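PDB 2QZQ: axin interactor, dorsalization associated protein from Danio rerio, which binds axin and disrupts axin homodimerization, inhibiting axin-mediated JNK activation and acting as a ventralizing factor in embryogenesis, this chain being the protein's C-terminal C2-type domain. Local coordinates for residues G1-P5 with P50-P55; F105-E109 with R131-N135; K114-I120 with Y143-Q148. All blocks are in the same frame, centred on the assembly; numbering follows the deposited sequence.

Contact 1: G1-P5 with P50-P55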
ATOM      1  N   GLY A   1      -6.299   2.350 -13.196  1.00 28.40           N
ATOM      2  CA  GLY A   1      -6.549   1.960 -11.766  1.00 27.61           C
ATOM      3  C   GLY A   1      -7.662   0.919 -11.651  1.00 28.26           C
ATOM      4  O   GLY A   1      -8.447   0.714 -12.597  1.00 27.76           O
ATOM      5  N   SER A   2      -7.716   0.239 -10.500  1.00 26.89           N
ATOM      6  CA  SER A   2      -8.721  -0.777 -10.232  1.00 25.81           C
ATOM      7  C   SER A   2      -9.210  -0.706  -8.775  1.00 25.67           C
ATOM      8  O   SER A   2      -9.411  -1.736  -8.145  1.00 24.44           O
ATOM      9  CB  SER A   2      -8.191  -2.172 -10.571  1.00 26.04           C
ATOM     10  OG  SER A   2      -7.004  -2.491  -9.844  1.00 25.59           O
ATOM     11  N   LEU A   3      -9.389   0.515  -8.273  1.00 25.53           N
ATOM     12  CA  LEU A   3      -9.811   0.755  -6.892  1.00 26.77           C
ATOM     13  C   LEU A   3     -11.298   0.480  -6.817  1.00 27.46           C
ATOM     14  O   LEU A   3     -12.056   0.918  -7.686  1.00 27.43           O
ATOM     15  CB  LEU A   3      -9.520   2.180  -6.440  1.00 25.83           C
ATOM     16  CG  LEU A   3      -8.055   2.639  -6.316  1.00 26.12           C
ATOM     17  CD1 LEU A   3      -8.002   4.005  -5.676  1.00 23.23           C
ATOM     18  CD2 LEU A   3      -7.154   1.649  -5.523  1.00 22.74           C
ATOM     19  N   LEU A   4     -11.700  -0.268  -5.795  1.00 27.52           N
ATOM     20  CA  LEU A   4     -13.060  -0.764  -5.708  1.00 27.06           C
ATOM     21  C   LEU A   4     -13.858   0.087  -4.725  1.00 27.77           C
ATOM     22  O   LEU A   4     -13.285   0.707  -3.833  1.00 27.21           O
ATOM     23  CB  LEU A   4     -13.032  -2.225  -5.294  1.00 26.44           C
ATOM     24  CG  LEU A   4     -12.550  -3.249  -6.315  1.00 26.11           C
ATOM     25  CD1 LEU A   4     -12.202  -4.534  -5.612  1.00 25.53           C
ATOM     26  CD2 LEU A   4     -13.610  -3.497  -7.392  1.00 28.79           C
ATOM     27  N   PRO A   5     -15.195   0.126  -4.887  1.00 28.65           N
ATOM     28  CA  PRO A   5     -15.997   0.930  -3.968  1.00 28.90           C
ATOM     29  C   PRO A   5     -15.950   0.302  -2.571  1.00 28.39           C
ATOM     30  O   PRO A   5     -15.697  -0.901  -2.449  1.00 27.59           O
ATOM     31  CB  PRO A   5     -17.431   0.829  -4.529  1.00 29.21           C
ATOM     32  CG  PRO A   5     -17.346   0.050  -5.818  1.00 29.83           C
ATOM     33  CD  PRO A   5     -15.999  -0.619  -5.877  1.00 28.84           C
ATOM     34  N   PRO A  50      -9.477  -9.183  -3.489  1.00 26.82           N
ATOM     35  CA  PRO A  50      -9.022  -8.719  -4.808  1.00 26.85           C
ATOM     36  C   PRO A  50      -7.968  -7.630  -4.661  1.00 26.45           C
ATOM     37  O   PRO A  50      -8.085  -6.758  -3.789  1.00 26.33           O
ATOM     38  CB  PRO A  50     -10.286  -8.145  -5.456  1.00 27.02           C
ATOM     39  CG  PRO A  50     -11.247  -7.934  -4.334  1.00 27.91           C
ATOM     40  CD  PRO A  50     -10.917  -8.940  -3.283  1.00 26.93           C
ATOM     41  N   VAL A  51      -6.963  -7.708  -5.524  1.00 25.65           N
ATOM     42  CA  VAL A  51      -5.846  -6.779  -5.566  1.00 25.69           C
ATOM     43  C   VAL A  51      -6.385  -5.506  -6.189  1.00 25.40           C
ATOM     44  O   VAL A  51      -7.233  -5.582  -7.084  1.00 26.69           O
ATOM     45  CB  VAL A  51      -4.679  -7.414  -6.374  1.00 25.57           C
ATOM     46  CG1 VAL A  51      -3.487  -6.510  -6.421  1.00 25.43           C
ATOM     47  CG2 VAL A  51      -4.268  -8.747  -5.727  1.00 26.07           C
ATOM     48  N   GLN A  52      -5.944  -4.347  -5.706  1.00 23.76           N
ATOM     49  CA  GLN A  52      -6.380  -3.061  -6.226  1.00 23.38           C
ATOM     50  C   GLN A  52      -5.207  -2.145  -6.598  1.00 23.58           C
ATOM     51  O   GLN A  52      -4.289  -1.956  -5.794  1.00 23.39           O
ATOM     52  CB  GLN A  52      -7.230  -2.325  -5.204  1.00 23.48           C
ATOM     53  CG  GLN A  52      -8.508  -3.042  -4.734  1.00 23.53           C
ATOM     54  CD  GLN A  52      -9.186  -2.255  -3.653  1.00 23.20           C
ATOM     55  OE1 GLN A  52      -9.864  -1.268  -3.933  1.00 26.43           O
ATOM     56  NE2 GLN A  52      -8.980  -2.657  -2.395  1.00 20.31           N
ATOM     57  N   ASP A  53      -5.254  -1.564  -7.803  1.00 23.12           N
ATOM     58  CA  ASP A  53      -4.224  -0.614  -8.252  1.00 22.43           C
ATOM     59  C   ASP A  53      -4.706   0.812  -8.138  1.00 21.96           C
ATOM     60  O   ASP A  53      -5.801   1.139  -8.617  1.00 23.34           O
ATOM     61  CB  ASP A  53      -3.837  -0.870  -9.718  1.00 22.16           C
ATOM     62  CG  ASP A  53      -3.054  -2.133  -9.917  1.00 24.19           C
ATOM     63  OD1 ASP A  53      -2.635  -2.796  -8.927  1.00 22.46           O
ATOM     64  OD2 ASP A  53      -2.826  -2.474 -11.103  1.00 23.81           O
ATOM     65  N   THR A  54      -3.906   1.693  -7.547  1.00 21.03           N
ATOM     66  CA  THR A  54      -4.242   3.106  -7.644  1.00 20.00           C
ATOM     67  C   THR A  54      -4.128   3.514  -9.121  1.00 21.35           C
ATOM     68  O   THR A  54      -3.447   2.827  -9.918  1.00 19.93           O
ATOM     69  CB  THR A  54      -3.367   4.074  -6.803  1.00 20.12           C
ATOM     70  OG1 THR A  54      -2.061   4.204  -7.387  1.00 18.45           O
ATOM     71  CG2 THR A  54      -3.270   3.664  -5.289  1.00 17.30           C
ATOM     72  N   PRO A  55      -4.821   4.602  -9.496  1.00 21.70           N
ATOM     73  CA  PRO A  55      -4.450   5.259 -10.747  1.00 21.82           C
ATOM     74  C   PRO A  55      -3.010   5.734 -10.644  1.00 22.11           C
ATOM     75  O   PRO A  55      -2.455   5.845  -9.531  1.00 22.02           O
ATOM     76  CB  PRO A  55      -5.341   6.495 -10.787  1.00 21.96           C
ATOM     77  CG  PRO A  55      -6.496   6.197  -9.856  1.00 22.75           C
ATOM     78  CD  PRO A  55      -5.954   5.259  -8.811  1.00 21.86           C
TER
HETATM   79  O   HOH W   1      -9.618  -4.437  -7.956  1.00 22.61           O
HETATM   80  O   HOH W   2     -10.713   1.190  -3.124  1.00 23.66           O

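Contact 2: F105-E109 with R131-N135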
ATOM      1  N   PHE A 105       8.180  -2.153  -1.410  1.00 14.24           N
ATOM      2  CA  PHE A 105       6.896  -2.412  -0.791  1.00 14.03           C
ATOM      3  C   PHE A 105       6.885  -2.039   0.700  1.00 14.52           C
ATOM      4  O   PHE A 105       7.930  -1.895   1.362  1.00 14.80           O
ATOM      5  CB  PHE A 105       6.489  -3.874  -0.974  1.00 13.91           C
ATOM      6  CG  PHE A 105       7.363  -4.856  -0.195  1.00 13.71           C
ATOM      7  CD1 PHE A 105       8.603  -5.246  -0.682  1.00 14.66           C
ATOM      8  CD2 PHE A 105       6.935  -5.362   1.028  1.00 13.55           C
ATOM      9  CE1 PHE A 105       9.396  -6.153   0.020  1.00 15.31           C
ATOM     10  CE2 PHE A 105       7.720  -6.280   1.759  1.00 13.87           C
ATOM     11  CZ  PHE A 105       8.950  -6.670   1.264  1.00 17.87           C
ATOM     12  N   ALA A 106       5.676  -1.872   1.209  1.00 15.00           N
ATOM     13  CA  ALA A 106       5.444  -1.619   2.629  1.00 14.70           C
ATOM     14  C   ALA A 106       4.336  -2.571   2.991  1.00 14.93           C
ATOM     15  O   ALA A 106       3.542  -2.972   2.137  1.00 13.73           O
ATOM     16  CB  ALA A 106       4.984  -0.167   2.853  1.00 14.87           C
ATOM     17  N   PHE A 107       4.241  -2.920   4.268  1.00 15.31           N
ATOM     18  CA  PHE A 107       3.102  -3.692   4.687  1.00 16.42           C
ATOM     19  C   PHE A 107       2.706  -3.274   6.078  1.00 18.04           C
ATOM     20  O   PHE A 107       3.483  -2.627   6.790  1.00 16.66           O
ATOM     21  CB  PHE A 107       3.414  -5.193   4.642  1.00 15.58           C
ATOM     22  CG  PHE A 107       4.524  -5.611   5.570  1.00 17.64           C
ATOM     23  CD1 PHE A 107       5.851  -5.465   5.204  1.00 15.01           C
ATOM     24  CD2 PHE A 107       4.228  -6.141   6.831  1.00 18.54           C
ATOM     25  CE1 PHE A 107       6.887  -5.890   6.053  1.00 16.34           C
ATOM     26  CE2 PHE A 107       5.236  -6.521   7.690  1.00 17.80           C
ATOM     27  CZ  PHE A 107       6.558  -6.416   7.318  1.00 17.41           C
HETATM   28  N   MSE A 108       1.487  -3.640   6.454  1.00 20.29           N
HETATM   29  CA  MSE A 108       1.049  -3.466   7.829  1.00 25.69           C
HETATM   30  C   MSE A 108       0.287  -4.680   8.320  1.00 23.09           C
HETATM   31  O   MSE A 108      -0.589  -5.190   7.620  1.00 22.47           O
HETATM   32  CB  MSE A 108       0.264  -2.165   8.036  1.00 24.62           C
HETATM   33  CG  MSE A 108      -0.877  -1.879   7.084  1.00 29.06           C
HETATM   34 SE   MSE A 108      -1.708  -0.119   7.606  1.00 40.62          SE
HETATM   35  CE  MSE A 108      -2.860  -0.728   8.706  1.00 16.92           C
ATOM     36  N   GLU A 109       0.659  -5.137   9.519  1.00 23.22           N
ATOM     37  CA  GLU A 109      -0.024  -6.231  10.206  1.00 22.47           C
ATOM     38  C   GLU A 109      -1.365  -5.772  10.792  1.00 21.08           C
ATOM     39  O   GLU A 109      -1.623  -4.579  10.927  1.00 19.69           O
ATOM     40  CB  GLU A 109       0.864  -6.839  11.309  1.00 23.70           C
ATOM     41  CG  GLU A 109       2.254  -7.409  10.870  1.00 27.06           C
ATOM     42  CD  GLU A 109       2.200  -8.698  10.012  1.00 33.02           C
ATOM     43  OE1 GLU A 109       1.138  -9.344   9.889  1.00 34.08           O
ATOM     44  OE2 GLU A 109       3.250  -9.086   9.444  1.00 36.25           O
ATOM     45  N   ARG A 131       6.551 -11.658   4.281  1.00 19.82           N
ATOM     46  CA  ARG A 131       7.370 -10.712   5.083  1.00 21.12           C
ATOM     47  C   ARG A 131       8.365 -11.372   6.068  1.00 21.67           C
ATOM     48  O   ARG A 131       8.553 -10.941   7.200  1.00 21.98           O
ATOM     49  CB  ARG A 131       6.532  -9.582   5.733  1.00 21.47           C
ATOM     50  CG  ARG A 131       5.378  -9.978   6.627  1.00 22.54           C
ATOM     51  CD  ARG A 131       4.046 -10.138   5.886  1.00 23.58           C
ATOM     52  NE  ARG A 131       2.969 -10.514   6.817  1.00 25.45           N
ATOM     53  CZ  ARG A 131       1.927 -11.301   6.513  1.00 25.64           C
ATOM     54  NH1 ARG A 131       1.764 -11.845   5.290  1.00 24.57           N
ATOM     55  NH2 ARG A 131       1.021 -11.522   7.438  1.00 24.31           N
ATOM     56  N   LYS A 132       9.002 -12.425   5.583  1.00 22.06           N
ATOM     57  CA  LYS A 132       9.963 -13.215   6.359  1.00 23.09           C
ATOM     58  C   LYS A 132      11.385 -12.669   6.240  1.00 21.95           C
ATOM     59  O   LYS A 132      12.158 -12.736   7.193  1.00 22.19           O
ATOM     60  CB  LYS A 132       9.953 -14.656   5.836  1.00 23.38           C
ATOM     61  CG  LYS A 132       8.658 -15.436   6.052  1.00 26.79           C
ATOM     62  CD  LYS A 132       8.120 -15.222   7.436  1.00 32.29           C
ATOM     63  CE  LYS A 132       7.475 -16.480   7.995  1.00 35.68           C
ATOM     64  NZ  LYS A 132       7.541 -16.362   9.480  1.00 36.62           N
ATOM     65  N   LYS A 133      11.735 -12.179   5.057  1.00 20.64           N
ATOM     66  CA  LYS A 133      13.069 -11.644   4.807  1.00 21.00           C
ATOM     67  C   LYS A 133      12.954 -10.270   4.171  1.00 19.43           C
ATOM     68  O   LYS A 133      12.414 -10.149   3.085  1.00 19.75           O
ATOM     69  CB  LYS A 133      13.894 -12.571   3.912  1.00 21.31           C
ATOM     70  CG  LYS A 133      14.543 -13.743   4.640  1.00 23.23           C
ATOM     71  CD  LYS A 133      15.124 -14.790   3.661  1.00 24.01           C
ATOM     72  CE  LYS A 133      16.360 -14.293   2.949  1.00 26.93           C
ATOM     73  NZ  LYS A 133      16.991 -15.497   2.293  1.00 31.52           N
ATOM     74  N   LEU A 134      13.464  -9.255   4.865  1.00 18.60           N
ATOM     75  CA  LEU A 134      13.284  -7.836   4.493  1.00 17.74           C
ATOM     76  C   LEU A 134      14.608  -7.083   4.330  1.00 17.26           C
ATOM     77  O   LEU A 134      15.491  -7.158   5.189  1.00 18.49           O
ATOM     78  CB  LEU A 134      12.390  -7.137   5.535  1.00 16.39           C
ATOM     79  CG  LEU A 134      11.038  -7.820   5.837  1.00 16.84           C
ATOM     80  CD1 LEU A 134      10.304  -7.187   7.003  1.00 15.27           C
ATOM     81  CD2 LEU A 134      10.125  -7.824   4.561  1.00 15.74           C
ATOM     82  N   ASN A 135      14.718  -6.314   3.244  1.00 17.20           N
ATOM     83  CA  ASN A 135      15.898  -5.506   2.965  1.00 16.82           C
ATOM     84  C   ASN A 135      15.423  -4.068   2.874  1.00 15.84           C
ATOM     85  O   ASN A 135      14.630  -3.748   2.005  1.00 15.48           O
ATOM     86  CB  ASN A 135      16.547  -5.963   1.663  1.00 16.95           C
ATOM     87  CG  ASN A 135      16.899  -7.461   1.683  1.00 20.99           C
ATOM     88  OD1 ASN A 135      16.368  -8.252   0.896  1.00 26.77           O
ATOM     89  ND2 ASN A 135      17.741  -7.851   2.623  1.00 18.67           N
TER

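Contact 3: K114-I120 with Y143-Q148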
ATOM      1  N   LYS A 114      -5.335   1.159  13.233  1.00 24.62           N
ATOM      2  CA  LYS A 114      -5.742   2.125  14.251  1.00 25.61           C
ATOM      3  C   LYS A 114      -6.004   3.454  13.518  1.00 25.68           C
ATOM      4  O   LYS A 114      -5.368   3.734  12.496  1.00 25.86           O
ATOM      5  CB  LYS A 114      -4.661   2.277  15.350  1.00 25.65           C
ATOM      6  CG  LYS A 114      -3.369   2.948  14.898  1.00 26.86           C
ATOM      7  CD  LYS A 114      -2.449   3.361  16.065  1.00 27.48           C
ATOM      8  CE  LYS A 114      -1.058   3.872  15.586  1.00 28.74           C
ATOM      9  NZ  LYS A 114      -0.952   4.346  14.145  1.00 22.35           N
ATOM     10  N   PRO A 115      -6.941   4.286  14.021  1.00 25.59           N
ATOM     11  CA  PRO A 115      -7.265   5.551  13.353  1.00 24.97           C
ATOM     12  C   PRO A 115      -6.084   6.525  13.248  1.00 24.96           C
ATOM     13  O   PRO A 115      -5.189   6.508  14.097  1.00 25.51           O
ATOM     14  CB  PRO A 115      -8.382   6.134  14.230  1.00 25.65           C
ATOM     15  CG  PRO A 115      -8.227   5.476  15.529  1.00 25.84           C
ATOM     16  CD  PRO A 115      -7.755   4.093  15.239  1.00 26.08           C
ATOM     17  N   GLY A 116      -6.067   7.344  12.198  1.00 24.06           N
ATOM     18  CA  GLY A 116      -5.104   8.431  12.121  1.00 23.62           C
ATOM     19  C   GLY A 116      -3.916   8.191  11.205  1.00 22.62           C
ATOM     20  O   GLY A 116      -3.868   7.177  10.498  1.00 22.90           O
ATOM     21  N   PRO A 117      -2.969   9.144  11.200  1.00 22.39           N
ATOM     22  CA  PRO A 117      -1.748   9.061  10.397  1.00 21.42           C
ATOM     23  C   PRO A 117      -0.820   7.928  10.830  1.00 20.62           C
ATOM     24  O   PRO A 117      -0.687   7.625  12.016  1.00 19.35           O
ATOM     25  CB  PRO A 117      -1.077  10.411  10.638  1.00 21.91           C
ATOM     26  CG  PRO A 117      -1.574  10.838  11.994  1.00 22.31           C
ATOM     27  CD  PRO A 117      -3.010  10.399  11.978  1.00 21.84           C
ATOM     28  N   ILE A 118      -0.206   7.293   9.841  1.00 19.65           N
ATOM     29  CA  ILE A 118       0.864   6.320  10.076  1.00 19.08           C
ATOM     30  C   ILE A 118       1.920   6.487   8.970  1.00 18.24           C
ATOM     31  O   ILE A 118       1.572   6.761   7.813  1.00 17.29           O
ATOM     32  CB  ILE A 118       0.318   4.849  10.104  1.00 19.05           C
ATOM     33  CG1 ILE A 118       1.427   3.837  10.440  1.00 17.87           C
ATOM     34  CG2 ILE A 118      -0.421   4.484   8.800  1.00 18.35           C
ATOM     35  CD1 ILE A 118       0.902   2.432  10.576  1.00 19.73           C
ATOM     36  N   VAL A 119       3.200   6.362   9.334  1.00 17.63           N
ATOM     37  CA  VAL A 119       4.252   6.260   8.327  1.00 17.72           C
ATOM     38  C   VAL A 119       4.834   4.838   8.372  1.00 16.92           C
ATOM     39  O   VAL A 119       4.966   4.220   9.449  1.00 17.08           O
ATOM     40  CB  VAL A 119       5.357   7.385   8.452  1.00 18.61           C
ATOM     41  CG1 VAL A 119       4.716   8.802   8.400  1.00 20.64           C
ATOM     42  CG2 VAL A 119       6.189   7.215   9.702  1.00 18.23           C
ATOM     43  N   ILE A 120       5.114   4.291   7.200  1.00 15.59           N
ATOM     44  CA  ILE A 120       5.592   2.934   7.114  1.00 15.81           C
ATOM     45  C   ILE A 120       6.819   2.944   6.192  1.00 15.24           C
ATOM     46  O   ILE A 120       6.808   3.573   5.121  1.00 14.20           O
ATOM     47  CB  ILE A 120       4.557   1.970   6.492  1.00 15.35           C
ATOM     48  CG1 ILE A 120       3.211   2.000   7.235  1.00 15.03           C
ATOM     49  CG2 ILE A 120       5.127   0.540   6.465  1.00 17.21           C
ATOM     50  CD1 ILE A 120       2.097   1.245   6.500  1.00 18.09           C
ATOM     51  N   TYR A 143       9.248   7.780   3.744  1.00 15.49           N
ATOM     52  CA  TYR A 143       8.271   6.756   4.126  1.00 14.95           C
ATOM     53  C   TYR A 143       7.046   6.783   3.236  1.00 14.56           C
ATOM     54  O   TYR A 143       6.805   7.745   2.506  1.00 15.22           O
ATOM     55  CB  TYR A 143       7.788   7.033   5.563  1.00 15.04           C
ATOM     56  CG  TYR A 143       8.855   6.935   6.640  1.00 16.41           C
ATOM     57  CD1 TYR A 143       9.268   5.689   7.103  1.00 15.10           C
ATOM     58  CD2 TYR A 143       9.387   8.082   7.237  1.00 14.21           C
ATOM     59  CE1 TYR A 143      10.216   5.566   8.096  1.00 19.76           C
ATOM     60  CE2 TYR A 143      10.357   7.980   8.234  1.00 17.52           C
ATOM     61  CZ  TYR A 143      10.760   6.711   8.659  1.00 18.33           C
ATOM     62  OH  TYR A 143      11.682   6.556   9.650  1.00 18.42           O
ATOM     63  N   LEU A 144       6.237   5.746   3.339  1.00 14.28           N
ATOM     64  CA  LEU A 144       4.860   5.795   2.850  1.00 14.65           C
ATOM     65  C   LEU A 144       3.983   6.416   3.948  1.00 15.46           C
ATOM     66  O   LEU A 144       3.965   5.929   5.079  1.00 15.45           O
ATOM     67  CB  LEU A 144       4.373   4.383   2.505  1.00 13.79           C
ATOM     68  CG  LEU A 144       2.929   4.219   2.030  1.00 15.68           C
ATOM     69  CD1 LEU A 144       2.692   4.894   0.644  1.00 14.44           C
ATOM     70  CD2 LEU A 144       2.537   2.745   2.022  1.00 15.67           C
ATOM     71  N   HIS A 145       3.258   7.481   3.597  1.00 14.44           N
ATOM     72  CA  HIS A 145       2.400   8.203   4.557  1.00 15.51           C
ATOM     73  C   HIS A 145       0.969   7.868   4.248  1.00 15.32           C
ATOM     74  O   HIS A 145       0.502   8.117   3.121  1.00 15.42           O
ATOM     75  CB  HIS A 145       2.558   9.705   4.396  1.00 15.28           C
ATOM     76  CG  HIS A 145       3.861  10.242   4.891  1.00 16.65           C
ATOM     77  ND1 HIS A 145       5.058  10.029   4.238  1.00 18.36           N
ATOM     78  CD2 HIS A 145       4.152  11.008   5.964  1.00 15.76           C
ATOM     79  CE1 HIS A 145       6.033  10.635   4.895  1.00 13.83           C
ATOM     80  NE2 HIS A 145       5.505  11.240   5.941  1.00 20.75           N
ATOM     81  N   LEU A 146       0.287   7.270   5.233  1.00 15.47           N
ATOM     82  CA  LEU A 146      -1.125   6.904   5.133  1.00 15.35           C
ATOM     83  C   LEU A 146      -1.968   7.582   6.213  1.00 16.99           C
ATOM     84  O   LEU A 146      -1.440   8.025   7.251  1.00 15.72           O
ATOM     85  CB  LEU A 146      -1.335   5.384   5.275  1.00 16.86           C
ATOM     86  CG  LEU A 146      -0.473   4.408   4.465  1.00 17.50           C
ATOM     87  CD1 LEU A 146      -0.718   2.970   4.922  1.00 16.64           C
ATOM     88  CD2 LEU A 146      -0.758   4.597   2.988  1.00 16.72           C
ATOM     89  N   ASN A 147      -3.269   7.658   5.949  1.00 18.27           N
ATOM     90  CA  ASN A 147      -4.264   7.982   6.997  1.00 20.70           C
ATOM     91  C   ASN A 147      -5.279   6.863   7.043  1.00 21.33           C
ATOM     92  O   ASN A 147      -5.814   6.465   5.998  1.00 21.45           O
ATOM     93  CB  ASN A 147      -4.943   9.342   6.753  1.00 21.04           C
ATOM     94  CG  ASN A 147      -5.777   9.807   7.950  1.00 22.43           C
ATOM     95  OD1 ASN A 147      -5.308   9.791   9.065  1.00 20.98           O
ATOM     96  ND2 ASN A 147      -7.020  10.200   7.705  1.00 26.06           N
ATOM     97  N   GLN A 148      -5.521   6.326   8.248  1.00 21.73           N
ATOM     98  CA  GLN A 148      -6.496   5.247   8.438  1.00 22.40           C
ATOM     99  C   GLN A 148      -7.804   5.804   9.007  1.00 23.96           C
ATOM    100  O   GLN A 148      -7.788   6.614   9.939  1.00 23.37           O
ATOM    101  CB  GLN A 148      -5.980   4.156   9.396  1.00 22.00           C
ATOM    102  CG  GLN A 148      -4.522   3.772   9.219  1.00 20.28           C
ATOM    103  CD  GLN A 148      -4.192   2.462   9.891  1.00 20.71           C
ATOM    104  OE1 GLN A 148      -4.961   1.498   9.812  1.00 20.32           O
ATOM    105  NE2 GLN A 148      -3.040   2.411  10.562  1.00 19.34           N
TER
HETATM  106  O   HOH W   3      -2.649   4.860  12.177  1.00 22.65           O

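Contact 1: G1-P5 with P50-P55
Gly1 to Leu4, itself in no regular strand, runs past Pro50 to Pro55, which holds the short strand 52-53, with the end-to-end directions 135° apart and Gly1 CA 4.0 Å from Pro55 CA. Ser2 clamps the backbone of Asp53 twice. Ser2 N donates to Asp53 O over 2.8 Å, in the carbonyl plane and on a lone pair, while Ser2 OG accepts from Asp53 N at 2.8 Å. OG can close this second bond because it sits between the backbone N and the carbonyl carbon (chi1 58°). The extended Gln52 chain reaches Leu4, whose N donates to Gln52 OE1 at 2.8 Å; a water bonded to Leu4 O donates to the same OE1. Gln52 NE2 bonds to Glu72 O, which helps to fix the rotation of the amide. A second water joins Ser2 O to Val51 O. Apolar branches fill in at both ends: Leu3 CD1 meets Pro55 CD at 3.9 Å, and Leu4 CD1 meets Pro50 CG at 3.8 Å, each pair crossing at about a right angle. The N-terminal segment thus lies along the short edge strand 52-53 of the C2 beta-sandwich, within a region assigned by similarity to axin binding.

Contact 2: F105-E109 with R131-N135
Arg131 NE donates to Glu109 OE2 at 3.0 Å, nearly straight (168°) and in the guanidinium plane, on the syn side of the carboxylate but tilted out of its plane. Arg131 NH2 completes a side-on, two-pronged salt bridge by reaching Glu109 OE1 over a longer 3.3 Å, here tilted a little out of the guanidinium plane. The two flat groups are not coplanar but lie 37° apart. NH1 of the same arginine bonds to Phe129 O of its own loop and to Asp42 O of the loop after strand 34-41, so the guanidinium links strand 99-109 with both loops. A bend of the Glu109 chain at chi2 (-69°) brings its carboxylate round to the arginine. Through these residues the loop between strands 116-124 and 144-151 folds over one surface of the antiparallel C2 sandwich, beside Ala85 and Phe87 of strand 85-94. Nearer the backbone, Arg131 lays its aliphatic part on Phe107: CB stands over one face of the ring, offset toward the rim, 3.8 Å from the centroid in a CH-pi contact, and CG comes 3.6 Å from Phe107 CE2. Leu134 approaches the two aromatic rings with different methyls and from their edges. Leu134 CD1 touches Phe107 CE1 at 3.8 Å near the ring plane, whereas Leu134 CD2 abuts Phe105 CZ at 3.7 Å, the leucine and Phe105 side chains crossing at about a right angle.

Contact 3: K114-I120 with Y143-Q148
Gly116 to Ile120 pairs antiparallel with Leu144 to Gln148, the strand axes 4.5 Å apart at closest and their directions 151° apart. In this part of the C2 beta-sandwich, Gly116 with Gln148, Ile118 with Leu146 and Ile120 with Leu144 are hydrogen-bonded pairs, each closed by two backbone bonds; Pro117 with Asn147 and Val119 with His145 are the non-hydrogen-bonded pairs between them. Gly116 has a positive phi (102°), which glycine readily accommodates where the chain enters the strand. Ile118, Ile120, Leu144, Leu146 and Gln148 share the face turned into the sandwich, where Leu144 and Leu146 pack on Phe88. There Ile118 and Leu146 lie alongside each other, CG2 of the isoleucine 3.8 Å from CB of the leucine, while Ile120 CD1 crosses to Leu146 CD1 at 3.7 Å. On the other face each methyl of Val119 covers a face of a different ring. Val119 CG1 sits over the His145 imidazole, 3.7 Å from the centroid. With chi1 at -56°, Val119 CG2 falls between the backbone N and the carbonyl carbon and lies over one face of the Tyr143 ring, toward its rim. Ile120 O meets the edge of that ring in plane. At the far end the Gln148 amide packs against the Lys114 backbone. Gln148 NE2 bonds to Glu112 O, and Gln148 OE1 accepts a weak, 3.5 Å bond from Lys114 N. Lys114 NZ donates over 2.6 Å to a water that Gln148 NE2 also reaches weakly.

How the contacts relate
From the N terminus, contact 1 comes first: it closes a loop that carries strands 15-24 and 34-41 and fastens the start of the chain to edge strand 52-53. It is complete before either of the others begins. Contacts 2 and 3 cross, their segments alternating in the order 105-109, 114-120, 131-135, 143-148. Contact 2 closes the span 110-130, which carries strand 116-124, and contact 3 the span 121-142, which carries the long loop between its two strands. They touch where Ala106 packs against Ile120 and Leu144, and Met108 against Gln148. Contact 1 lies apart, its centre about 21 Å from that of contact 2, on the opposite side of the chain's centre.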